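PDB 3TC3: UV damage endonuclease from Sulfolobus acidocaldarius, which probably acts as a metal-dependent endonuclease of DNA repair, cutting DNA at UV-damaged sites with manganese bound in its TIM-barrel. Local coordinates for residues A[38-43]-A[83-88]; A[57-62]-A[102-107]; A[94-99]-A[147-152]. One frame throughout, in Å; residues are numbered along the deposited sequence. Where two conformers were deposited one is given.

Contact 1: A[38-43]-A[83-88]; sequences DKTIKL and TIPLAS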
loop_
_atom_site.group_PDB
_atom_site.type_symbol
_atom_site.label_atom_id
_atom_site.label_comp_id
_atom_site.label_asym_id
_atom_site.label_seq_id
_atom_site.Cartn_x
_atom_site.Cartn_y
_atom_site.Cartn_z
ATOM N N ASP A 38 10.314 8.379 5.911
ATOM C CA ASP A 38 8.886 8.695 6.124
ATOM C C ASP A 38 8.688 9.960 6.982
ATOM O O ASP A 38 7.700 10.108 7.689
ATOM C CB ASP A 38 8.170 7.536 6.736
ATOM C CG ASP A 38 8.660 7.221 8.181
ATOM O OD1 ASP A 38 9.751 7.683 8.562
ATOM O OD2 ASP A 38 7.941 6.452 8.857
ATOM N N LYS A 39 9.626 10.885 6.874
ATOM C CA LYS A 39 9.582 12.100 7.725
ATOM C C LYS A 39 8.538 13.044 7.101
ATOM O O LYS A 39 8.383 13.086 5.868
ATOM C CB LYS A 39 10.927 12.854 7.712
ATOM C CG LYS A 39 12.139 11.958 8.045
ATOM C CD LYS A 39 13.454 12.809 8.247
ATOM C CE LYS A 39 13.916 13.392 6.943
ATOM N NZ LYS A 39 14.057 12.402 5.820
ATOM N N THR A 40 7.806 13.766 7.963
ATOM C CA THR A 40 6.858 14.745 7.403
ATOM C C THR A 40 7.040 16.008 8.202
ATOM O O THR A 40 7.874 16.071 9.097
ATOM C CB THR A 40 5.404 14.302 7.427
ATOM O OG1 THR A 40 4.660 15.215 6.597
ATOM C CG2 THR A 40 4.808 14.157 8.853
ATOM N N ILE A 41 6.339 17.030 7.747
ATOM C CA ILE A 41 6.439 18.327 8.418
ATOM C C ILE A 41 5.027 18.819 8.763
ATOM O O ILE A 41 4.004 18.450 8.142
ATOM C CB ILE A 41 7.171 19.306 7.493
ATOM C CG1 ILE A 41 6.322 19.703 6.295
ATOM C CG2 ILE A 41 8.614 18.798 7.201
ATOM C CD1 ILE A 41 6.869 20.954 5.617
ATOM N N LYS A 42 4.975 19.669 9.810
ATOM C CA LYS A 42 3.681 20.264 10.228
ATOM C C LYS A 42 3.220 21.317 9.243
ATOM O O LYS A 42 4.045 22.003 8.619
ATOM C CB LYS A 42 3.809 20.955 11.626
ATOM C CG LYS A 42 4.376 20.019 12.752
ATOM C CD LYS A 42 4.594 20.764 14.089
ATOM C CE LYS A 42 5.916 21.525 14.076
ATOM N NZ LYS A 42 6.454 21.854 15.437
ATOM N N LEU A 43 1.921 21.451 9.114
ATOM C CA LEU A 43 1.388 22.525 8.237
ATOM C C LEU A 43 2.055 23.876 8.534
ATOM O O LEU A 43 2.451 24.643 7.630
ATOM C CB LEU A 43 -0.141 22.623 8.358
ATOM C CG LEU A 43 -0.755 23.668 7.438
ATOM C CD1 LEU A 43 -0.321 23.492 5.929
ATOM C CD2 LEU A 43 -2.270 23.733 7.612
ATOM N N THR A 83 6.525 10.820 1.618
ATOM C CA THR A 83 7.762 11.027 0.819
ATOM C C THR A 83 7.905 12.522 0.461
ATOM O O THR A 83 8.981 13.086 0.721
ATOM C CB THR A 83 7.757 10.177 -0.459
ATOM O OG1 THR A 83 7.899 8.802 -0.010
ATOM C CG2 THR A 83 8.941 10.504 -1.378
ATOM N N ILE A 84 6.858 13.084 -0.133
ATOM C CA ILE A 84 6.866 14.572 -0.357
ATOM C C ILE A 84 5.863 15.174 0.677
ATOM O O ILE A 84 4.656 15.067 0.509
ATOM C CB ILE A 84 6.340 14.913 -1.729
ATOM C CG1 ILE A 84 7.046 14.107 -2.818
ATOM C CG2 ILE A 84 6.455 16.519 -1.940
ATOM C CD1 ILE A 84 8.600 14.360 -2.935
ATOM N N PRO A 85 6.342 15.747 1.795
ATOM C CA PRO A 85 5.415 16.182 2.820
ATOM C C PRO A 85 4.366 17.192 2.433
ATOM O O PRO A 85 4.797 18.179 1.820
ATOM C CB PRO A 85 6.357 16.758 3.887
ATOM C CG PRO A 85 7.604 16.076 3.715
ATOM C CD PRO A 85 7.743 15.987 2.167
ATOM N N LEU A 86 3.092 17.002 2.831
ATOM C CA LEU A 86 2.022 17.965 2.557
ATOM C C LEU A 86 1.728 18.201 1.073
ATOM O O LEU A 86 1.013 19.142 0.711
ATOM C CB LEU A 86 2.275 19.346 3.258
ATOM C CG LEU A 86 2.403 19.233 4.775
ATOM C CD1 LEU A 86 3.000 20.602 5.232
ATOM C CD2 LEU A 86 0.974 18.945 5.331
ATOM N N ALA A 87 2.155 17.256 0.210
ATOM C CA ALA A 87 2.009 17.447 -1.248
ATOM C C ALA A 87 0.610 17.706 -1.761
ATOM O O ALA A 87 0.457 18.389 -2.789
ATOM C CB ALA A 87 2.601 16.231 -2.010
ATOM N N SER A 88 -0.413 17.174 -1.094
ATOM C CA SER A 88 -1.769 17.437 -1.670
ATOM C C SER A 88 -2.517 18.529 -0.937
ATOM O O SER A 88 -3.691 18.787 -1.246
ATOM C CB SER A 88 -2.607 16.152 -1.643
ATOM O OG SER A 88 -2.827 15.828 -0.274
HETATM O O HOH W 1 2.717 14.667 4.557
#
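Ile41 and Leu86 make the closest apolar touch between 38-43 and 83-88, two loops that leave successive strands of the TIM barrel, 22-27 and 76-78. Ile41 CG1 lies 3.6 Å from Leu86 CD1, with the two side chains crossing at about a right angle. The same CG1 sits 3.8 Å from Pro85 CB. It can serve both partners because chi1 of 71° puts it between the backbone N and the carbonyl carbon of Ile41, where it reaches both the CB corner of Pro85 and the CD1 methyl of Leu86. Leu86 CD1 also reaches the backbone of the other loop, 3.9 Å from Leu43 CA. Leu86 is the third residue of the type II beta turn from Ile84 to Ala87, with a positive phi of 62°, and its side chain points toward 38-43.

No hydrogen bond runs directly between the loops. Thr40 OG1 rests on Pro85 CB at 3.6 Å, and a water bridges the two, 2.9 Å from Thr40 OG1 and accepting from Leu86 N at 2.9 Å. Nearby, Lys39 NZ turns to Ser57 and Asn58 of helix 48-71, and Ile84 N bonds to Tyr145 OH of helix 133-153.

The contact is partly buried and mainly apolar: with 289 Å² buried in total, cohesion rests on Ile41, Pro85 and Leu86, with a bridging water as a polar link between the loops.

Contact 2: A[57-62]-A[102-107]; sequences SNLLCL and HILGDI
Ile103, the first residue of 102-107 to meet 57-62, lays its CG2 branch 4.0 Å from Leu59 CB. That branch is the one anti to the backbone N, whereas CG1 stands beside N (chi1 -49°), so the shorter arm faces helix 48-71. One residue on, Leu104 does not start out toward helix 48-71, yet its end comes nearer and CD2 lies 3.7 Å from Leu59 CD2. The other methyl of Leu59, CD1, is 3.9 Å from the same Leu104 CD2, which thus touches both prongs of the leucine fork.

A turn beyond Ile103, Ile107 makes the closest approach of the contact, CD1 to Leu59 O at 3.4 Å. The same CD1 is 3.8 Å from Leu59 CD2, the side chains crossing at about a right angle. The CG2 branch of Ile107 meets a different residue, Leu62, at CD2, 4.2 Å away. Leu59 thus packs against Ile103, Leu104 and Ile107 together, an apolar set with no hydrogen bond between the segments.

The segment axes run nearly parallel, 21° apart and 10.3 Å at closest approach, as two helices on the outside of the barrel. Leu104 and Leu62 continue onto Met153 of helix 133-153, Asp106 forms a salt bridge with Lys63 of helix 48-71, and the Cys61-Cys35 disulfide ties helix 48-71 to the loop that follows strand 22-27.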
loop_
_atom_site.group_PDB
_atom_site.type_symbol
_atom_site.label_atom_id
_atom_site.label_comp_id
_atom_site.label_asym_id
_atom_site.label_seq_id
_atom_site.Cartn_x
_atom_site.Cartn_y
_atom_site.Cartn_z
ATOM N N SER A 57 15.722 14.358 1.699
ATOM C CA SER A 57 16.312 13.423 2.634
ATOM C C SER A 57 15.470 12.148 2.598
ATOM O O SER A 57 16.037 11.045 2.670
ATOM C CB SER A 57 16.432 13.888 4.075
ATOM O OG SER A 57 15.269 14.533 4.601
ATOM N N ASN A 58 14.166 12.286 2.483
ATOM C CA ASN A 58 13.360 11.061 2.394
ATOM C C ASN A 58 13.755 10.204 1.206
ATOM O O ASN A 58 13.787 8.952 1.301
ATOM C CB ASN A 58 11.853 11.385 2.295
ATOM C CG ASN A 58 11.192 11.797 3.630
ATOM O OD1 ASN A 58 11.662 11.443 4.741
ATOM N ND2 ASN A 58 9.997 12.399 3.527
ATOM N N LEU A 59 13.949 10.855 0.067
ATOM C CA LEU A 59 14.187 10.146 -1.147
ATOM C C LEU A 59 15.585 9.486 -1.093
ATOM O O LEU A 59 15.789 8.400 -1.637
ATOM C CB LEU A 59 14.009 11.065 -2.336
ATOM C CG LEU A 59 12.537 11.444 -2.619
ATOM C CD1 LEU A 59 12.458 12.697 -3.506
ATOM C CD2 LEU A 59 11.839 10.268 -3.325
ATOM N N LEU A 60 16.601 10.213 -0.592
ATOM C CA LEU A 60 17.940 9.604 -0.332
ATOM C C LEU A 60 17.837 8.296 0.448
ATOM O O LEU A 60 18.454 7.253 0.103
ATOM C CB LEU A 60 18.829 10.571 0.466
ATOM C CG LEU A 60 20.275 10.022 0.697
ATOM C CD1 LEU A 60 21.318 11.077 0.363
ATOM C CD2 LEU A 60 20.631 9.285 2.066
ATOM N N CYS A 61 17.068 8.348 1.548
ATOM C CA CYS A 61 16.865 7.205 2.422
ATOM C C CYS A 61 16.085 6.146 1.689
ATOM O O CYS A 61 16.434 4.968 1.780
ATOM C CB CYS A 61 16.134 7.681 3.621
ATOM S SG CYS A 61 17.268 8.574 4.793
ATOM N N LEU A 62 15.052 6.553 0.926
ATOM C CA LEU A 62 14.346 5.525 0.081
ATOM C C LEU A 62 15.293 4.794 -0.853
ATOM O O LEU A 62 15.199 3.583 -0.942
ATOM C CB LEU A 62 13.187 6.205 -0.708
ATOM C CG LEU A 62 12.382 5.235 -1.626
ATOM C CD1 LEU A 62 11.703 4.008 -0.909
ATOM C CD2 LEU A 62 11.322 6.051 -2.377
ATOM N N HIS A 102 15.801 14.351 -10.930
ATOM C CA HIS A 102 17.028 13.546 -10.886
ATOM C C HIS A 102 16.926 12.302 -10.030
ATOM O O HIS A 102 17.041 11.145 -10.486
ATOM C CB HIS A 102 18.146 14.444 -10.347
ATOM C CG HIS A 102 17.638 15.543 -9.417
ATOM N ND1 HIS A 102 17.443 15.347 -8.090
ATOM C CD2 HIS A 102 17.298 16.871 -9.672
ATOM C CE1 HIS A 102 17.017 16.486 -7.533
ATOM N NE2 HIS A 102 16.930 17.419 -8.498
ATOM N N ILE A 103 16.745 12.556 -8.728
ATOM C CA ILE A 103 16.680 11.511 -7.715
ATOM C C ILE A 103 15.436 10.646 -7.971
ATOM O O ILE A 103 15.514 9.438 -7.794
ATOM C CB ILE A 103 16.669 12.079 -6.250
ATOM C CG1 ILE A 103 17.818 13.126 -6.060
ATOM C CG2 ILE A 103 16.774 10.922 -5.192
ATOM C CD1 ILE A 103 17.535 14.284 -5.046
ATOM N N LEU A 104 14.305 11.280 -8.365
ATOM C CA LEU A 104 13.073 10.498 -8.680
ATOM C C LEU A 104 13.268 9.500 -9.834
ATOM O O LEU A 104 12.903 8.305 -9.706
ATOM C CB LEU A 104 11.878 11.431 -8.886
ATOM C CG LEU A 104 11.470 12.239 -7.658
ATOM C CD1 LEU A 104 10.538 13.454 -7.978
ATOM C CD2 LEU A 104 10.690 11.185 -6.678
ATOM N N GLY A 105 13.854 9.960 -10.935
ATOM C CA GLY A 105 14.187 9.082 -12.041
ATOM C C GLY A 105 15.168 7.978 -11.640
ATOM O O GLY A 105 15.029 6.842 -12.081
ATOM N N ASP A 106 16.145 8.295 -10.790
ATOM C CA ASP A 106 17.194 7.363 -10.364
ATOM C C ASP A 106 16.572 6.203 -9.557
ATOM O O ASP A 106 16.895 5.023 -9.813
ATOM C CB ASP A 106 18.250 8.088 -9.531
ATOM C CG ASP A 106 19.232 7.143 -8.864
ATOM O OD1 ASP A 106 20.092 6.564 -9.560
ATOM O OD2 ASP A 106 19.208 6.956 -7.622
ATOM N N ILE A 107 15.634 6.571 -8.651
ATOM C CA ILE A 107 14.975 5.591 -7.795
ATOM C C ILE A 107 14.114 4.711 -8.697
ATOM O O ILE A 107 14.139 3.495 -8.568
ATOM C CB ILE A 107 14.147 6.295 -6.718
ATOM C CG1 ILE A 107 15.082 6.829 -5.597
ATOM C CG2 ILE A 107 13.098 5.256 -6.122
ATOM C CD1 ILE A 107 14.429 7.959 -4.751
#

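Contact 3: A[94-99]-A[147-152]; sequences VNWKDK and ADLLDS
Trp96 drives the rim of its six-membered ring against Asp148, Leu149 and Ser152, joining the short helix 96-99 to helix 133-153 on the outer layer of the TIM barrel. Just ahead of the short helix, Asn95 is its N-cap: Asn95 OD1 accepts a weak capping bond from the backbone N of Asp98, while Asn95 ND2 donates to Asp98 OD2, side chain to side chain.

The tight part is the indole edge. CH2 of Trp96 is 3.7 Å from Leu149 CA, and CZ3 of the same ring lies 3.8 Å from Leu149 CD1. The approach is edge-on, since Leu149 N and Ser152 OG both lie in the plane of the ring at its border. With chi1 of 53°, CG of Trp96 stands between the backbone N and the carbonyl carbon, and the ring reaches from there to the longer helix. The indole crosses the Asp148 side chain at about a right angle, its plane inclined 50° to the carboxylate. Leu104 of helix 101-113 touches Trp96, Leu149 and Ser152, adding to the packing at this point.

The looser side belongs to Lys97, an exposed residue. Its CG lies over one face of the Trp96 ring, 3.8 Å above the plane and offset toward the rim, and the chain then runs extended to place Lys97 NZ 3.1 Å from Asp148 OD2. This salt bridge includes a weak hydrogen bond, and the aspartate has a stronger partner in Lys144; two lysines beside one carboxylate would probably stabilise its charge. Ser152 keeps its hydroxyl for its own helix: OG donates to Leu149 O at 2.7 Å, with a C=O...donor angle of 125°.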
loop_
_atom_site.group_PDB
_atom_site.type_symbol
_atom_site.label_atom_id
_atom_site.label_comp_id
_atom_site.label_asym_id
_atom_site.label_seq_id
_atom_site.Cartn_x
_atom_site.Cartn_y
_atom_site.Cartn_z
ATOM N N VAL A 94 4.730 23.479 -4.487
ATOM C CA VAL A 94 6.141 23.286 -4.734
ATOM C C VAL A 94 6.313 22.447 -6.009
ATOM O O VAL A 94 5.670 21.411 -6.177
ATOM C CB VAL A 94 6.783 22.563 -3.553
ATOM C CG1 VAL A 94 8.303 22.294 -3.776
ATOM C CG2 VAL A 94 6.582 23.299 -2.226
ATOM N N ASN A 95 7.202 22.876 -6.907
ATOM C CA ASN A 95 7.407 22.076 -8.111
ATOM C C ASN A 95 8.462 20.990 -7.872
ATOM O O ASN A 95 9.597 21.051 -8.354
ATOM C CB ASN A 95 7.835 22.973 -9.291
ATOM C CG ASN A 95 7.877 22.237 -10.608
ATOM O OD1 ASN A 95 7.431 21.095 -10.743
ATOM N ND2 ASN A 95 8.357 22.948 -11.645
ATOM N N TRP A 96 8.070 20.002 -7.081
ATOM C CA TRP A 96 9.020 18.930 -6.726
ATOM C C TRP A 96 9.261 18.017 -7.899
ATOM O O TRP A 96 10.340 17.364 -7.953
ATOM C CB TRP A 96 8.529 18.154 -5.485
ATOM C CG TRP A 96 7.123 17.635 -5.585
ATOM C CD1 TRP A 96 5.946 18.284 -5.222
ATOM C CD2 TRP A 96 6.716 16.360 -6.134
ATOM N NE1 TRP A 96 4.857 17.481 -5.459
ATOM C CE2 TRP A 96 5.275 16.313 -6.051
ATOM C CE3 TRP A 96 7.412 15.246 -6.627
ATOM C CZ2 TRP A 96 4.547 15.174 -6.472
ATOM C CZ3 TRP A 96 6.702 14.158 -7.089
ATOM C CH2 TRP A 96 5.309 14.114 -7.016
ATOM N N LYS A 97 8.313 17.915 -8.824
ATOM C CA LYS A 97 8.466 16.964 -9.967
ATOM C C LYS A 97 9.647 17.390 -10.809
ATOM O O LYS A 97 10.455 16.544 -11.225
ATOM C CB LYS A 97 7.266 16.936 -10.867
ATOM C CG LYS A 97 6.039 16.423 -10.238
ATOM C CD LYS A 97 4.823 16.899 -11.038
ATOM C CE LYS A 97 3.507 16.480 -10.397
ATOM N NZ LYS A 97 2.311 16.746 -11.316
ATOM N N ASP A 98 9.779 18.699 -11.039
ATOM C CA ASP A 98 10.992 19.204 -11.689
ATOM C C ASP A 98 12.199 19.288 -10.847
ATOM O O ASP A 98 13.290 18.830 -11.250
ATOM C CB ASP A 98 10.738 20.614 -12.258
ATOM C CG ASP A 98 9.859 20.584 -13.475
ATOM O OD1 ASP A 98 9.559 19.472 -13.965
ATOM O OD2 ASP A 98 9.448 21.669 -13.935
ATOM N N LYS A 99 12.078 19.879 -9.667
ATOM C CA LYS A 99 13.245 20.128 -8.855
ATOM C C LYS A 99 13.994 18.864 -8.401
ATOM O O LYS A 99 15.215 18.865 -8.234
ATOM C CB LYS A 99 12.931 21.060 -7.672
ATOM C CG LYS A 99 12.531 22.506 -8.149
ATOM C CD LYS A 99 12.115 23.418 -6.971
ATOM C CE LYS A 99 12.227 24.937 -7.308
ATOM N NZ LYS A 99 11.334 25.360 -8.435
ATOM N N ALA A 147 -0.276 9.266 -7.554
ATOM C CA ALA A 147 -0.051 8.939 -8.986
ATOM C C ALA A 147 1.082 9.810 -9.495
ATOM O O ALA A 147 1.948 9.312 -10.255
ATOM C CB ALA A 147 -1.305 9.236 -9.735
ATOM N N ASP A 148 1.089 11.082 -9.135
ATOM C CA ASP A 148 2.201 11.940 -9.613
ATOM C C ASP A 148 3.564 11.390 -9.136
ATOM O O ASP A 148 4.592 11.556 -9.837
ATOM C CB ASP A 148 2.026 13.381 -9.090
ATOM C CG ASP A 148 0.914 14.156 -9.814
ATOM O OD1 ASP A 148 0.422 13.670 -10.845
ATOM O OD2 ASP A 148 0.561 15.218 -9.290
ATOM N N LEU A 149 3.618 10.951 -7.858
ATOM C CA LEU A 149 4.919 10.481 -7.324
ATOM C C LEU A 149 5.408 9.274 -8.140
ATOM O O LEU A 149 6.572 9.225 -8.618
ATOM C CB LEU A 149 4.819 10.168 -5.825
ATOM C CG LEU A 149 6.111 9.687 -5.183
ATOM C CD1 LEU A 149 7.152 10.859 -5.209
ATOM C CD2 LEU A 149 5.870 9.180 -3.802
ATOM N N LEU A 150 4.544 8.308 -8.338
ATOM C CA LEU A 150 4.839 7.103 -9.127
ATOM C C LEU A 150 5.168 7.494 -10.592
ATOM O O LEU A 150 6.161 6.952 -11.168
ATOM C CB LEU A 150 3.652 6.149 -9.030
ATOM C CG LEU A 150 3.479 5.671 -7.527
ATOM C CD1 LEU A 150 2.175 4.846 -7.463
ATOM C CD2 LEU A 150 4.617 4.799 -7.061
ATOM N N ASP A 151 4.402 8.456 -11.162
ATOM C CA ASP A 151 4.723 8.906 -12.515
ATOM C C ASP A 151 6.101 9.521 -12.565
ATOM O O ASP A 151 6.827 9.357 -13.558
ATOM C CB ASP A 151 3.727 9.956 -12.922
ATOM C CG ASP A 151 2.405 9.440 -13.401
ATOM O OD1 ASP A 151 2.226 8.246 -13.657
ATOM O OD2 ASP A 151 1.520 10.312 -13.575
ATOM N N SER A 152 6.505 10.280 -11.569
ATOM C CA SER A 152 7.784 10.986 -11.583
ATOM C C SER A 152 8.928 10.021 -11.505
ATOM O O SER A 152 10.045 10.350 -11.981
ATOM C CB SER A 152 7.849 11.992 -10.421
ATOM O OG SER A 152 8.124 11.365 -9.151
#

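The three contacts lie on one side of the chain's centre and touch one another. Contacts 2 and 3 are nearest, their centres about 11 Å apart, and meet at Leu104, whose CD1 is 3.4 Å from Ser152 OG. Contact 1 sits about 15 Å from contact 2 and 14 Å from contact 3, centre to centre. It joins the former through Thr83, whose CG2 is 3.5 Å from Leu59 CD2, and the latter through Ile84 CG2, 3.8 Å from Trp96 CD1. All three lie away from the manganese site of Glu195, Asp220, Asp251 and Glu288, and join loops and outer helices of the barrel.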